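Local structure of MlnE (Bacillus amyloliquefaciens subsp. plantarum, 5D2E) at residues F131-N139 against G182-A190; E298-A309 against G324-D333. The protein probably reduces beta-keto groups of growing polyketide chains with NADPH, as the N-terminal B-type ketoreductase of a macrolactin assembly-line protein. All blocks are in the same frame, centred on the assembly; numbering follows the deposited sequence.

Contact 1. Residues F131-N139 against G182-A190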
loop_
_atom_site.group_PDB
_atom_site.type_symbol
_atom_site.label_atom_id
_atom_site.label_comp_id
_atom_site.label_asym_id
_atom_site.label_seq_id
_atom_site.Cartn_x
_atom_site.Cartn_y
_atom_site.Cartn_z
ATOM N N PHE A 131 11.378 15.961 0.727
ATOM C CA PHE A 131 10.234 16.612 0.132
ATOM C C PHE A 131 10.372 16.782 -1.383
ATOM O O PHE A 131 10.539 17.900 -1.890
ATOM C CB PHE A 131 10.047 17.998 0.795
ATOM C CG PHE A 131 8.789 18.776 0.331
ATOM C CD1 PHE A 131 7.660 18.145 -0.099
ATOM C CD2 PHE A 131 8.770 20.143 0.387
ATOM C CE1 PHE A 131 6.508 18.870 -0.465
ATOM C CE2 PHE A 131 7.648 20.867 0.018
ATOM C CZ PHE A 131 6.508 20.225 -0.378
ATOM N N LEU A 132 10.240 15.689 -2.080
ATOM C CA LEU A 132 10.262 15.620 -3.524
ATOM C C LEU A 132 8.872 15.261 -4.091
ATOM O O LEU A 132 8.631 15.434 -5.284
ATOM C CB LEU A 132 11.154 14.499 -3.978
ATOM C CG LEU A 132 12.602 14.557 -3.523
ATOM C CD1 LEU A 132 13.364 13.421 -4.151
ATOM C CD2 LEU A 132 13.246 15.928 -3.838
ATOM N N ALA A 133 8.010 14.708 -3.239
ATOM C CA ALA A 133 6.722 14.094 -3.698
ATOM C C ALA A 133 5.625 15.111 -3.920
ATOM O O ALA A 133 4.851 15.457 -2.976
ATOM C CB ALA A 133 6.259 13.025 -2.729
ATOM N N ALA A 134 5.606 15.618 -5.158
ATOM C CA ALA A 134 4.554 16.500 -5.588
ATOM C C ALA A 134 4.129 16.207 -6.999
ATOM O O ALA A 134 4.678 15.343 -7.675
ATOM C CB ALA A 134 4.950 17.997 -5.362
ATOM N N GLY A 135 3.080 16.887 -7.448
ATOM C CA GLY A 135 2.525 16.584 -8.781
ATOM C C GLY A 135 1.320 15.662 -8.593
ATOM O O GLY A 135 1.301 14.851 -7.646
ATOM N N LEU A 136 0.324 15.809 -9.466
ATOM C CA LEU A 136 -0.918 15.051 -9.406
ATOM C C LEU A 136 -0.695 13.605 -9.813
ATOM O O LEU A 136 0.033 13.286 -10.746
ATOM C CB LEU A 136 -1.976 15.635 -10.371
ATOM C CG LEU A 136 -2.421 17.098 -10.145
ATOM C CD1 LEU A 136 -3.486 17.554 -11.135
ATOM C CD2 LEU A 136 -2.984 17.216 -8.759
ATOM N N PHE A 137 -1.424 12.715 -9.177
ATOM C CA PHE A 137 -1.461 11.344 -9.640
ATOM C C PHE A 137 -2.299 11.285 -10.892
ATOM O O PHE A 137 -3.352 11.911 -10.978
ATOM C CB PHE A 137 -2.062 10.454 -8.545
ATOM C CG PHE A 137 -2.324 9.041 -9.006
ATOM C CD1 PHE A 137 -3.538 8.716 -9.621
ATOM C CD2 PHE A 137 -1.334 8.039 -8.874
ATOM C CE1 PHE A 137 -3.766 7.408 -10.087
ATOM C CE2 PHE A 137 -1.564 6.774 -9.338
ATOM C CZ PHE A 137 -2.758 6.452 -9.955
ATOM N N LYS A 138 -1.800 10.565 -11.889
ATOM C CA LYS A 138 -2.533 10.226 -13.065
ATOM C C LYS A 138 -2.255 8.769 -13.380
ATOM O O LYS A 138 -1.140 8.278 -13.124
ATOM C CB LYS A 138 -2.019 10.987 -14.274
ATOM C CG LYS A 138 -2.184 12.500 -14.287
ATOM C CD LYS A 138 -1.903 13.011 -15.715
ATOM C CE LYS A 138 -2.620 12.111 -16.756
ATOM N NZ LYS A 138 -2.873 12.634 -18.130
ATOM N N ASN A 139 -3.233 8.127 -14.011
ATOM C CA ASN A 139 -3.157 6.695 -14.298
ATOM C C ASN A 139 -2.447 6.455 -15.654
ATOM O O ASN A 139 -2.966 5.719 -16.532
ATOM C CB ASN A 139 -4.543 6.064 -14.234
ATOM C CG ASN A 139 -5.452 6.524 -15.369
ATOM O OD1 ASN A 139 -5.248 7.577 -15.914
ATOM N ND2 ASN A 139 -6.467 5.744 -15.681
ATOM N N GLY A 182 -10.224 17.029 -2.961
ATOM C CA GLY A 182 -10.774 16.520 -4.214
ATOM C C GLY A 182 -9.797 15.641 -4.993
ATOM O O GLY A 182 -10.176 15.062 -5.976
ATOM N N GLU A 183 -8.560 15.494 -4.502
ATOM C CA GLU A 183 -7.541 14.718 -5.169
ATOM C C GLU A 183 -7.047 13.580 -4.304
ATOM O O GLU A 183 -7.190 13.598 -3.079
ATOM C CB GLU A 183 -6.364 15.617 -5.532
ATOM C CG GLU A 183 -6.778 16.835 -6.307
ATOM C CD GLU A 183 -7.171 16.622 -7.770
ATOM O OE1 GLU A 183 -6.777 15.605 -8.444
ATOM O OE2 GLU A 183 -7.886 17.553 -8.280
ATOM N N VAL A 184 -6.352 12.644 -4.949
ATOM C CA VAL A 184 -5.818 11.472 -4.273
ATOM C C VAL A 184 -4.366 11.237 -4.690
ATOM O O VAL A 184 -3.979 11.518 -5.806
ATOM C CB VAL A 184 -6.662 10.216 -4.609
ATOM C CG1 VAL A 184 -8.070 10.426 -4.096
ATOM C CG2 VAL A 184 -6.646 9.920 -6.104
ATOM N N GLN A 185 -3.593 10.660 -3.783
ATOM C CA GLN A 185 -2.178 10.325 -4.012
ATOM C C GLN A 185 -1.874 8.874 -3.537
ATOM O O GLN A 185 -1.251 8.669 -2.481
ATOM C CB GLN A 185 -1.306 11.308 -3.282
ATOM C CG GLN A 185 -1.319 12.726 -3.849
ATOM C CD GLN A 185 -0.523 12.905 -5.137
ATOM O OE1 GLN A 185 -0.383 11.998 -5.936
ATOM N NE2 GLN A 185 -0.057 14.131 -5.353
ATOM N N PRO A 186 -2.336 7.887 -4.299
ATOM C CA PRO A 186 -2.171 6.474 -3.899
ATOM C C PRO A 186 -0.746 6.046 -3.786
ATOM O O PRO A 186 -0.426 5.325 -2.872
ATOM C CB PRO A 186 -2.886 5.674 -4.986
ATOM C CG PRO A 186 -3.574 6.644 -5.856
ATOM C CD PRO A 186 -3.139 8.043 -5.530
ATOM N N ILE A 187 0.104 6.550 -4.661
ATOM C CA ILE A 187 1.533 6.238 -4.612
ATOM C C ILE A 187 2.197 6.937 -3.429
ATOM O O ILE A 187 2.788 6.284 -2.519
ATOM C CB ILE A 187 2.214 6.551 -5.938
ATOM C CG1 ILE A 187 1.742 5.585 -6.979
ATOM C CG2 ILE A 187 3.721 6.492 -5.846
ATOM C CD1 ILE A 187 2.258 5.828 -8.385
ATOM N N TYR A 188 2.004 8.250 -3.323
ATOM C CA TYR A 188 2.717 8.924 -2.271
ATOM C C TYR A 188 2.235 8.506 -0.882
ATOM O O TYR A 188 3.028 8.406 0.046
ATOM C CB TYR A 188 2.639 10.431 -2.436
ATOM C CG TYR A 188 3.243 11.000 -3.661
ATOM C CD1 TYR A 188 4.319 10.429 -4.251
ATOM C CD2 TYR A 188 2.793 12.214 -4.191
ATOM C CE1 TYR A 188 4.917 10.989 -5.371
ATOM C CE2 TYR A 188 3.387 12.784 -5.284
ATOM C CZ TYR A 188 4.468 12.200 -5.876
ATOM O OH TYR A 188 5.120 12.771 -6.967
ATOM N N ASN A 189 0.935 8.232 -0.745
ATOM C CA ASN A 189 0.350 7.809 0.535
ATOM C C ASN A 189 0.900 6.396 0.976
ATOM O O ASN A 189 1.145 6.136 2.144
ATOM C CB ASN A 189 -1.186 7.759 0.343
ATOM C CG ASN A 189 -1.897 7.151 1.523
ATOM O OD1 ASN A 189 -2.393 6.025 1.426
ATOM N ND2 ASN A 189 -1.907 7.840 2.614
ATOM N N ALA A 190 1.219 5.575 -0.004
ATOM C CA ALA A 190 1.732 4.197 0.266
ATOM C C ALA A 190 3.136 4.168 0.873
ATOM O O ALA A 190 3.541 3.188 1.505
ATOM C CB ALA A 190 1.639 3.327 -0.968
HETATM O O HOH W 1 -3.291 13.756 -7.069
#

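Contact 2. Residues E298-A309 against G324-D333. With NAP (NADP nicotinamide-adenine-dinucleotide phosphate), chain B.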
loop_
_atom_site.group_PDB
_atom_site.type_symbol
_atom_site.label_atom_id
_atom_site.label_comp_id
_atom_site.label_asym_id
_atom_site.label_seq_id
_atom_site.Cartn_x
_atom_site.Cartn_y
_atom_site.Cartn_z
ATOM N N GLU A 298 -23.851 -20.398 -11.311
ATOM C CA GLU A 298 -23.281 -20.801 -12.577
ATOM C C GLU A 298 -22.699 -19.624 -13.276
ATOM O O GLU A 298 -23.399 -18.850 -13.968
ATOM C CB GLU A 298 -24.316 -21.491 -13.468
ATOM C CG GLU A 298 -24.745 -22.848 -12.918
ATOM C CD GLU A 298 -25.882 -23.482 -13.739
ATOM O OE1 GLU A 298 -26.267 -22.926 -14.803
ATOM O OE2 GLU A 298 -26.380 -24.543 -13.312
ATOM N N VAL A 299 -21.392 -19.458 -13.082
ATOM C CA VAL A 299 -20.700 -18.322 -13.642
ATOM C C VAL A 299 -19.744 -18.661 -14.725
ATOM O O VAL A 299 -19.500 -19.838 -15.010
ATOM C CB VAL A 299 -19.929 -17.573 -12.542
ATOM C CG1 VAL A 299 -20.902 -17.091 -11.485
ATOM C CG2 VAL A 299 -18.873 -18.433 -11.860
ATOM N N LYS A 300 -19.216 -17.612 -15.346
ATOM C CA LYS A 300 -18.077 -17.688 -16.234
ATOM C C LYS A 300 -16.835 -17.091 -15.551
ATOM O O LYS A 300 -16.882 -15.935 -15.116
ATOM C CB LYS A 300 -18.329 -16.871 -17.490
ATOM C CG LYS A 300 -19.759 -17.104 -18.002
ATOM C CD LYS A 300 -19.779 -18.031 -19.176
ATOM C CE LYS A 300 -20.948 -17.635 -20.091
ATOM N NZ LYS A 300 -22.185 -17.867 -19.308
ATOM N N LEU A 301 -15.759 -17.881 -15.427
ATOM C CA LEU A 301 -14.545 -17.421 -14.746
ATOM C C LEU A 301 -13.379 -17.328 -15.693
ATOM O O LEU A 301 -13.127 -18.274 -16.456
ATOM C CB LEU A 301 -14.212 -18.417 -13.668
ATOM C CG LEU A 301 -15.204 -18.476 -12.540
ATOM C CD1 LEU A 301 -14.963 -19.613 -11.556
ATOM C CD2 LEU A 301 -15.239 -17.178 -11.812
ATOM N N ILE A 302 -12.619 -16.233 -15.645
ATOM C CA ILE A 302 -11.340 -16.156 -16.388
ATOM C C ILE A 302 -10.226 -16.027 -15.382
ATOM O O ILE A 302 -10.289 -15.151 -14.529
ATOM C CB ILE A 302 -11.321 -14.972 -17.297
ATOM C CG1 ILE A 302 -12.463 -15.063 -18.302
ATOM C CG2 ILE A 302 -9.958 -14.841 -17.991
ATOM C CD1 ILE A 302 -13.758 -14.449 -17.829
ATOM N N LEU A 303 -9.328 -17.013 -15.342
ATOM C CA LEU A 303 -8.183 -17.038 -14.390
ATOM C C LEU A 303 -7.015 -16.577 -15.203
ATOM O O LEU A 303 -6.860 -17.028 -16.366
ATOM C CB LEU A 303 -7.905 -18.466 -13.929
ATOM C CG LEU A 303 -9.043 -19.314 -13.326
ATOM C CD1 LEU A 303 -8.589 -20.625 -12.709
ATOM C CD2 LEU A 303 -9.819 -18.510 -12.292
ATOM N N THR A 304 -6.226 -15.629 -14.653
ATOM C CA THR A 304 -5.096 -15.077 -15.360
ATOM C C THR A 304 -3.869 -15.151 -14.491
ATOM O O THR A 304 -3.923 -14.960 -13.275
ATOM C CB THR A 304 -5.362 -13.640 -15.887
ATOM O OG1 THR A 304 -6.508 -13.666 -16.732
ATOM C CG2 THR A 304 -4.284 -13.213 -16.728
ATOM N N GLY A 305 -2.777 -15.569 -15.117
ATOM C CA GLY A 305 -1.412 -15.496 -14.531
ATOM C C GLY A 305 -0.453 -15.337 -15.706
ATOM O O GLY A 305 -0.846 -15.389 -16.875
ATOM N N ARG A 306 0.817 -15.101 -15.420
ATOM C CA ARG A 306 1.795 -14.894 -16.487
ATOM C C ARG A 306 2.173 -16.205 -17.182
ATOM O O ARG A 306 2.400 -16.201 -18.382
ATOM C CB ARG A 306 3.064 -14.290 -15.896
ATOM C CG ARG A 306 2.890 -12.782 -15.631
ATOM C CD ARG A 306 4.059 -12.302 -14.846
ATOM N NE ARG A 306 4.155 -13.104 -13.632
ATOM C CZ ARG A 306 5.209 -13.089 -12.831
ATOM N NH1 ARG A 306 6.210 -12.252 -13.105
ATOM N NH2 ARG A 306 5.231 -13.850 -11.730
ATOM N N SER A 307 2.212 -17.287 -16.407
ATOM C CA SER A 307 2.705 -18.577 -16.895
ATOM C C SER A 307 1.838 -19.167 -18.008
ATOM O O SER A 307 0.601 -19.044 -17.996
ATOM C CB SER A 307 2.731 -19.593 -15.788
ATOM O OG SER A 307 3.583 -19.156 -14.781
ATOM N N PRO A 308 2.473 -19.911 -18.930
ATOM C CA PRO A 308 1.673 -20.686 -19.925
ATOM C C PRO A 308 0.795 -21.729 -19.309
ATOM O O PRO A 308 0.993 -22.207 -18.134
ATOM C CB PRO A 308 2.745 -21.378 -20.797
ATOM C CG PRO A 308 3.995 -20.648 -20.525
ATOM C CD PRO A 308 3.917 -20.131 -19.093
ATOM N N ALA A 309 -0.186 -22.176 -20.085
ATOM C CA ALA A 309 -1.034 -23.275 -19.621
ATOM C C ALA A 309 -0.226 -24.543 -19.343
ATOM O O ALA A 309 0.824 -24.771 -19.926
ATOM C CB ALA A 309 -2.134 -23.541 -20.626
ATOM N N GLY A 324 -20.031 -26.315 -12.250
ATOM C CA GLY A 324 -21.061 -25.589 -12.911
ATOM C C GLY A 324 -20.539 -24.437 -13.701
ATOM O O GLY A 324 -21.274 -23.907 -14.502
ATOM N N ALA A 325 -19.271 -24.049 -13.516
ATOM C CA ALA A 325 -18.768 -22.876 -14.197
ATOM C C ALA A 325 -18.340 -23.170 -15.597
ATOM O O ALA A 325 -18.080 -24.303 -15.973
ATOM C CB ALA A 325 -17.595 -22.283 -13.443
ATOM N N GLU A 326 -18.210 -22.116 -16.365
ATOM C CA GLU A 326 -17.416 -22.158 -17.554
ATOM C C GLU A 326 -16.092 -21.418 -17.165
ATOM O O GLU A 326 -16.152 -20.391 -16.508
ATOM C CB GLU A 326 -18.191 -21.433 -18.604
ATOM C CG GLU A 326 -17.558 -21.403 -19.956
ATOM C CD GLU A 326 -18.531 -20.815 -20.995
ATOM O OE1 GLU A 326 -19.756 -20.773 -20.760
ATOM O OE2 GLU A 326 -18.058 -20.409 -22.056
ATOM N N ALA A 327 -14.927 -21.922 -17.543
ATOM C CA ALA A 327 -13.675 -21.368 -17.000
ATOM C C ALA A 327 -12.586 -21.395 -18.023
ATOM O O ALA A 327 -12.367 -22.427 -18.674
ATOM C CB ALA A 327 -13.255 -22.185 -15.768
ATOM N N LEU A 328 -11.889 -20.280 -18.199
ATOM C CA LEU A 328 -10.765 -20.206 -19.072
ATOM C C LEU A 328 -9.531 -19.823 -18.248
ATOM O O LEU A 328 -9.653 -19.202 -17.164
ATOM C CB LEU A 328 -10.978 -19.145 -20.120
ATOM C CG LEU A 328 -12.214 -19.387 -20.977
ATOM C CD1 LEU A 328 -12.244 -18.267 -21.994
ATOM C CD2 LEU A 328 -12.078 -20.742 -21.653
ATOM N N TYR A 329 -8.369 -20.262 -18.717
ATOM C CA TYR A 329 -7.085 -19.758 -18.239
ATOM C C TYR A 329 -6.482 -18.964 -19.358
ATOM O O TYR A 329 -6.150 -19.484 -20.389
ATOM C CB TYR A 329 -6.126 -20.848 -17.801
ATOM C CG TYR A 329 -4.797 -20.299 -17.333
ATOM C CD1 TYR A 329 -4.691 -19.644 -16.092
ATOM C CD2 TYR A 329 -3.650 -20.385 -18.133
ATOM C CE1 TYR A 329 -3.460 -19.082 -15.675
ATOM C CE2 TYR A 329 -2.424 -19.832 -17.708
ATOM C CZ TYR A 329 -2.328 -19.202 -16.462
ATOM O OH TYR A 329 -1.151 -18.624 -16.007
ATOM N N VAL A 330 -6.228 -17.694 -19.104
ATOM C CA VAL A 330 -5.725 -16.828 -20.124
ATOM C C VAL A 330 -4.457 -16.186 -19.594
ATOM O O VAL A 330 -4.532 -15.335 -18.678
ATOM C CB VAL A 330 -6.810 -15.764 -20.442
ATOM C CG1 VAL A 330 -6.298 -14.746 -21.425
ATOM C CG2 VAL A 330 -8.105 -16.433 -20.946
ATOM N N PRO A 331 -3.282 -16.595 -20.137
ATOM C CA PRO A 331 -1.985 -16.033 -19.744
ATOM C C PRO A 331 -1.893 -14.538 -20.067
ATOM O O PRO A 331 -2.268 -14.116 -21.142
ATOM C CB PRO A 331 -0.964 -16.806 -20.578
ATOM C CG PRO A 331 -1.676 -17.963 -21.120
ATOM C CD PRO A 331 -3.126 -17.661 -21.151
ATOM N N ALA A 332 -1.396 -13.751 -19.111
ATOM C CA ALA A 332 -1.186 -12.326 -19.327
ATOM C C ALA A 332 -0.362 -11.783 -18.180
ATOM O O ALA A 332 -0.456 -12.269 -17.038
ATOM C CB ALA A 332 -2.492 -11.569 -19.442
ATOM N N ASP A 333 0.476 -10.817 -18.492
ATOM C CA ASP A 333 1.236 -10.118 -17.470
ATOM C C ASP A 333 0.452 -8.807 -17.223
ATOM O O ASP A 333 0.523 -7.872 -17.994
ATOM C CB ASP A 333 2.658 -9.873 -17.922
ATOM C CG ASP A 333 3.462 -9.144 -16.908
ATOM O OD1 ASP A 333 2.838 -8.567 -15.982
ATOM O OD2 ASP A 333 4.706 -9.097 -17.063
HETATM P PA NAP B . 0.440 -17.161 -5.164
HETATM O O1A NAP B . -0.099 -18.614 -5.060
HETATM O O2A NAP B . 1.852 -16.838 -5.619
HETATM O O5B NAP B . -0.541 -16.503 -6.256
HETATM C C5B NAP B . -0.220 -15.229 -6.797
HETATM C C4B NAP B . -0.373 -15.422 -8.285
HETATM O O4B NAP B . -0.068 -14.163 -8.922
HETATM C C3B NAP B . 0.599 -16.457 -8.915
HETATM O O3B NAP B . -0.121 -17.599 -9.390
HETATM C C2B NAP B . 1.225 -15.714 -10.106
HETATM O O2B NAP B . 1.263 -16.524 -11.248
HETATM C C1B NAP B . 0.313 -14.472 -10.245
HETATM N N9A NAP B . 0.980 -13.291 -10.775
HETATM C C8A NAP B . 2.120 -12.663 -10.289
HETATM N N7A NAP B . 2.482 -11.604 -11.094
HETATM C C5A NAP B . 1.533 -11.506 -12.046
HETATM C C6A NAP B . 1.298 -10.649 -13.186
HETATM N N6A NAP B . 2.177 -9.615 -13.397
HETATM N N1A NAP B . 0.209 -10.940 -14.030
HETATM C C2A NAP B . -0.615 -11.969 -13.756
HETATM N N3A NAP B . -0.450 -12.814 -12.701
HETATM C C4A NAP B . 0.569 -12.642 -11.852
HETATM O O3 NAP B . 0.180 -16.354 -3.772
HETATM P PN NAP B . -1.135 -16.445 -2.825
HETATM O O1N NAP B . -0.745 -16.982 -1.459
HETATM O O2N NAP B . -2.240 -16.961 -3.709
HETATM O O5D NAP B . -1.561 -14.912 -2.531
HETATM C C5D NAP B . -2.382 -14.281 -3.556
HETATM C C4D NAP B . -2.605 -12.788 -3.273
HETATM O O4D NAP B . -3.063 -12.556 -1.949
HETATM C C3D NAP B . -1.271 -12.042 -3.406
HETATM O O3D NAP B . -1.491 -10.839 -4.120
HETATM C C2D NAP B . -0.812 -11.803 -1.979
HETATM O O2D NAP B . 0.052 -10.637 -1.861
HETATM C C1D NAP B . -2.142 -11.731 -1.175
HETATM N N1N NAP B . -1.915 -12.177 0.223
HETATM C C2N NAP B . -1.728 -13.513 0.529
HETATM C C3N NAP B . -1.498 -13.996 1.831
HETATM C C7N NAP B . -1.309 -15.507 2.142
HETATM O O7N NAP B . -1.044 -15.883 3.287
HETATM N N7N NAP B . -1.444 -16.466 1.215
HETATM C C4N NAP B . -1.426 -13.044 2.858
HETATM C C5N NAP B . -1.573 -11.687 2.542
HETATM C C6N NAP B . -1.840 -11.270 1.224
HETATM P P2B NAP B . 2.321 -16.322 -12.490
HETATM O O1X NAP B . 3.742 -16.417 -11.950
HETATM O O2X NAP B . 1.943 -17.438 -13.515
HETATM O O3X NAP B . 2.051 -14.942 -13.023
HETATM O O HOH W 2 -21.613 -21.450 -15.943
HETATM O O HOH W 3 6.296 -9.830 -14.890
#

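Contact 1. Residues F131-N139 against G182-A190
The loop that follows strand 127-133 runs past the first turn of helix 186-201, with CA atoms nearest at A133 with Y188 and F137 with Q185. Y188 lays one ring face against A133, whose CB sits 3.5 Å from the ring centroid, almost on the ring normal. The phenol OH of Y188 donates to A134 O at 2.7 Å, from above the carbonyl plane. Q185, the N-cap residue, has a side chain bent at chi2 (-75°), which turns its amide back to the loop. Its NE2 then reaches G135 O at 2.8 Å, in a nearly straight bond lying in the amide plane. The same amide has two further partners: OE1 accepts from Q147 NE2 and NE2 also donates to E178 O, which should fix its rotation. With CG anti to the backbone N (chi1 172°), F137 swings its ring over to P186, whose CG lies 3.9 Å from the ring centroid, over one face: a CH-pi contact. I187 CD1 meets the ring edge. A water bridges F137 N and V184 O. The contact lies in the N-terminal, Rossmann-like half, probably structural as in related ketoreductases. Helix 141-164 touches F137 and Y188, strand 171-180 flanks A133, and helix 419-437 brings Y434 against the F137 ring.

Contact 2. Residues E298-A309 against G324-D333
Y329 leans across toward strand 300-304, its ring running forward past L303 to S307. With CG anti to the backbone N (chi1 179°), the ring sits against the loop G305-A309, which bends round its edge at S307 O. Its OH donates to S307 O at 2.7 Å. G305 has no side chain, which leaves room for this hydroxyl. The small A325 and A327 sit beside the bulkier L301, and helix 311-321 presses on A327. On the face that carries I302 and L328, I302 CG2 lies beside V330 CG2 at 3.8 Å. K300 CD is 3.2 Å from E326 OE1, but NZ and OE1 stay beyond salt-bridge range. Strands 300-304 and 326-329 are parallel, 14° apart, and with helix 311-321 form a beta-alpha-beta unit of the Rossmann-type ketoreductase domain. Backbone bonds alternate between them, as L303 N to L328 O and V330 N to L303 O. Just past the strand ends R306 and S307 hold the 2'-phosphate of NADP: R306 NE donates to O3X at 2.9 Å and S307 OG to O2X at 2.7 Å. Adenine N7A lies over one face of the R306 guanidinium, offset toward its rim. D333, also bonded to S335, accepts from adenine N6A through OD1.

How the contacts relate
From the N terminus, the chain first reaches contact 1. Residues 131-139 leave strand 127-133, and helix 141-164 and strand 171-180 follow before 182-190 returns to close a loop of 42 residues. The chain then passes through strand 205-214 and enters the NADP-binding half. Contact 2 closes a shorter loop of 14 residues, mostly helix 311-321. The two loops lie in series and neither nest nor cross. Contact 1 ties a strand end to a helix start in the N-terminal half, where helix 419-437 of the NADP-binding half also packs on it. Contact 2 joins neighbouring strands at the NADP site. Their centres are 33 Å apart, and their nearest atoms about 14 Å.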